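Local coordinates for alpha-(N-acetylaminomethylene)succinic acid hydrolase (Mesorhizobium loti, PDB 3KXP), which catalyses the last step of vitamin B6 degradation, hydrolysing (E)-2-(acetamidomethylene)succinate to succinic semialdehyde, acetate, ammonia and carbon dioxide, at residues A[113-118]-A[237-242]. Sequence-based numbering, arbitrary orientation.
Sequences TGYEAN and AQTARG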
ATOM      1  N   THR A 113     -17.467  18.742  26.783  1.00 31.03           N
ATOM      2  CA  THR A 113     -18.075  18.044  25.655  1.00 30.27           C
ATOM      3  C   THR A 113     -17.279  18.249  24.361  1.00 28.43           C
ATOM      4  O   THR A 113     -16.190  18.823  24.377  1.00 27.79           O
ATOM      5  CB  THR A 113     -19.541  18.511  25.436  1.00 31.61           C
ATOM      6  OG1 THR A 113     -20.265  17.501  24.717  1.00 31.93           O
ATOM      7  CG2 THR A 113     -19.581  19.824  24.642  1.00 28.90           C
ATOM      8  N   GLY A 114     -17.827  17.775  23.247  1.00 28.36           N
ATOM      9  CA  GLY A 114     -17.153  17.912  21.967  1.00 28.92           C
ATOM     10  C   GLY A 114     -16.201  16.756  21.699  1.00 30.06           C
ATOM     11  O   GLY A 114     -14.999  16.955  21.520  1.00 29.59           O
ATOM     12  N   TYR A 115     -16.733  15.540  21.669  1.00 28.83           N
ATOM     13  CA  TYR A 115     -15.899  14.377  21.430  1.00 28.81           C
ATOM     14  C   TYR A 115     -16.318  13.575  20.207  1.00 30.19           C
ATOM     15  O   TYR A 115     -16.228  12.352  20.203  1.00 30.32           O
ATOM     16  CB  TYR A 115     -15.882  13.487  22.673  1.00 25.38           C
ATOM     17  CG  TYR A 115     -15.179  14.146  23.830  1.00 24.16           C
ATOM     18  CD1 TYR A 115     -15.876  14.934  24.744  1.00 23.83           C
ATOM     19  CD2 TYR A 115     -13.796  14.030  23.977  1.00 24.78           C
ATOM     20  CE1 TYR A 115     -15.207  15.592  25.788  1.00 23.55           C
ATOM     21  CE2 TYR A 115     -13.116  14.680  25.004  1.00 22.47           C
ATOM     22  CZ  TYR A 115     -13.827  15.456  25.911  1.00 22.13           C
ATOM     23  OH  TYR A 115     -13.155  16.050  26.953  1.00 19.23           O
ATOM     24  N   GLU A 116     -16.767  14.273  19.169  1.00 30.07           N
ATOM     25  CA  GLU A 116     -17.183  13.623  17.941  1.00 30.93           C
ATOM     26  C   GLU A 116     -16.017  13.641  16.971  1.00 31.13           C
ATOM     27  O   GLU A 116     -14.989  14.259  17.244  1.00 31.88           O
ATOM     28  CB  GLU A 116     -18.374  14.357  17.330  1.00 33.01           C
ATOM     29  CG  GLU A 116     -19.602  14.371  18.216  1.00 38.64           C
ATOM     30  CD  GLU A 116     -20.134  12.975  18.497  1.00 43.99           C
ATOM     31  OE1 GLU A 116     -20.655  12.325  17.559  1.00 45.94           O
ATOM     32  OE2 GLU A 116     -20.026  12.527  19.660  1.00 45.23           O
ATOM     33  N   ALA A 117     -16.174  12.959  15.842  1.00 30.71           N
ATOM     34  CA  ALA A 117     -15.127  12.901  14.827  1.00 31.48           C
ATOM     35  C   ALA A 117     -14.588  14.290  14.490  1.00 31.24           C
ATOM     36  O   ALA A 117     -13.381  14.536  14.583  1.00 29.89           O
ATOM     37  CB  ALA A 117     -15.662  12.225  13.561  1.00 30.75           C
ATOM     38  N   ASN A 118     -15.489  15.191  14.097  1.00 32.73           N
ATOM     39  CA  ASN A 118     -15.115  16.560  13.735  1.00 34.83           C
ATOM     40  C   ASN A 118     -14.283  17.256  14.799  1.00 33.96           C
ATOM     41  O   ASN A 118     -13.293  17.917  14.484  1.00 33.99           O
ATOM     42  CB  ASN A 118     -16.357  17.399  13.442  1.00 37.99           C
ATOM     43  CG  ASN A 118     -16.921  17.141  12.059  1.00 45.01           C
ATOM     44  OD1 ASN A 118     -17.981  17.660  11.699  1.00 48.56           O
ATOM     45  ND2 ASN A 118     -16.212  16.338  11.270  1.00 46.38           N
ATOM     46  N   ALA A 237     -16.798   8.112  27.732  1.00 26.07           N
ATOM     47  CA  ALA A 237     -18.178   7.740  27.446  1.00 25.56           C
ATOM     48  C   ALA A 237     -18.674   8.456  26.201  1.00 24.36           C
ATOM     49  O   ALA A 237     -19.322   7.857  25.351  1.00 23.32           O
ATOM     50  CB  ALA A 237     -19.079   8.070  28.640  1.00 23.10           C
ATOM     51  N   GLN A 238     -18.362   9.740  26.092  1.00 24.51           N
ATOM     52  CA  GLN A 238     -18.793  10.508  24.932  1.00 26.98           C
ATOM     53  C   GLN A 238     -18.031  10.097  23.681  1.00 25.61           C
ATOM     54  O   GLN A 238     -18.607  10.035  22.595  1.00 26.19           O
ATOM     55  CB  GLN A 238     -18.611  12.003  25.187  1.00 27.90           C
ATOM     56  CG  GLN A 238     -19.482  12.524  26.313  1.00 30.41           C
ATOM     57  CD  GLN A 238     -19.272  13.996  26.568  1.00 32.15           C
ATOM     58  OE1 GLN A 238     -19.595  14.838  25.725  1.00 34.37           O
ATOM     59  NE2 GLN A 238     -18.718  14.318  27.732  1.00 31.00           N
ATOM     60  N   THR A 239     -16.738   9.821  23.833  1.00 23.81           N
ATOM     61  CA  THR A 239     -15.917   9.404  22.702  1.00 24.62           C
ATOM     62  C   THR A 239     -16.391   8.053  22.164  1.00 26.03           C
ATOM     63  O   THR A 239     -16.531   7.880  20.953  1.00 22.97           O
ATOM     64  CB  THR A 239     -14.453   9.284  23.101  1.00 22.85           C
ATOM     65  OG1 THR A 239     -13.972  10.571  23.496  1.00 27.94           O
ATOM     66  CG2 THR A 239     -13.629   8.778  21.942  1.00 20.26           C
ATOM     67  N   ALA A 240     -16.646   7.111  23.072  1.00 26.41           N
ATOM     68  CA  ALA A 240     -17.116   5.783  22.693  1.00 28.80           C
ATOM     69  C   ALA A 240     -18.367   5.865  21.814  1.00 30.18           C
ATOM     70  O   ALA A 240     -18.388   5.295  20.725  1.00 30.82           O
ATOM     71  CB  ALA A 240     -17.403   4.939  23.939  1.00 27.45           C
ATOM     72  N   ARG A 241     -19.410   6.567  22.255  1.00 30.59           N
ATOM     73  CA  ARG A 241     -20.592   6.639  21.401  1.00 32.29           C
ATOM     74  C   ARG A 241     -20.374   7.469  20.145  1.00 29.28           C
ATOM     75  O   ARG A 241     -21.104   7.330  19.178  1.00 29.79           O
ATOM     76  CB  ARG A 241     -21.839   7.120  22.166  1.00 34.65           C
ATOM     77  CG  ARG A 241     -21.657   8.216  23.180  1.00 38.59           C
ATOM     78  CD  ARG A 241     -22.445   7.846  24.439  1.00 42.16           C
ATOM     79  NE  ARG A 241     -21.717   6.874  25.253  1.00 45.40           N
ATOM     80  CZ  ARG A 241     -22.266   6.080  26.165  1.00 45.45           C
ATOM     81  NH1 ARG A 241     -21.502   5.238  26.853  1.00 44.92           N
ATOM     82  NH2 ARG A 241     -23.576   6.107  26.371  1.00 46.24           N
ATOM     83  N   GLY A 242     -19.352   8.314  20.147  1.00 28.59           N
ATOM     84  CA  GLY A 242     -19.074   9.101  18.961  1.00 26.57           C
ATOM     85  C   GLY A 242     -18.460   8.205  17.896  1.00 26.68           C
ATOM     86  O   GLY A 242     -18.521   8.509  16.710  1.00 25.02           O
TER
HETATM   87  O   HOH W   1     -15.754   9.987  18.861  1.00 23.57           O
HETATM   88  O   HOH W   2     -19.246  15.202  22.335  1.00 49.26           O
HETATM   89  O   HOH W   3     -20.519  11.651  21.897  1.00 36.84           O
HETATM   90  O   HOH W   4     -18.547  11.054  15.996  1.00 39.06           O
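Thr113 and Gln238 make the one direct hydrogen bond between the two segments: Thr113 OG1 donates to Gln238 OE1 over 2.9 Å. The donor lies in the carbonyl plane, at a C=O...donor angle of 156°. Gln238 reaches it with its chain extended beyond CG, and NE2 of the same amide bonds to Glu112 O, so both ends of the amide are tied to the loop before 117-131. The Tyr115 ring, in the same loop, lies beside the glutamine, with Gln238 OE1 near the ring plane at its edge, 3.8 Å from Tyr115 CD1; ring and amide planes stand 72° apart. Thr239 OG1 comes obliquely to Tyr115 CD2, at 3.5 Å; its hydrogen bonds go to Ala235 O and Tyr120 OH, and that of Tyr115 OH to Pro111 O.

At Glu116 and Gly242, and between the backbones of Tyr115 and Thr239, the segments meet largely through water. One water donates to both Tyr115 O and Thr239 O; another links Glu116 OE2 to Gln238 O, with bonds of 2.5 and 2.6 Å. A third accepts from Ala117 N and donates to Glu116 OE1 and Gly242 O. The carboxylate, brought round by a bend at chi2 (-62°), comes against Gly242, its OE2 3.6 Å from Gly242 CA.

Glu116 is the N-cap of helix 117-131, and its own N bonds to Asp119 OD2. Thr239 also packs against Ile77 and Leu143 of the chloride site. The contact thus joins the loop leading into helix 117-131, up to its N-cap, to the end of helix 233-242, in the helical cap inserted between strands 159-165 and 258-263 of the alpha/beta-hydrolase fold.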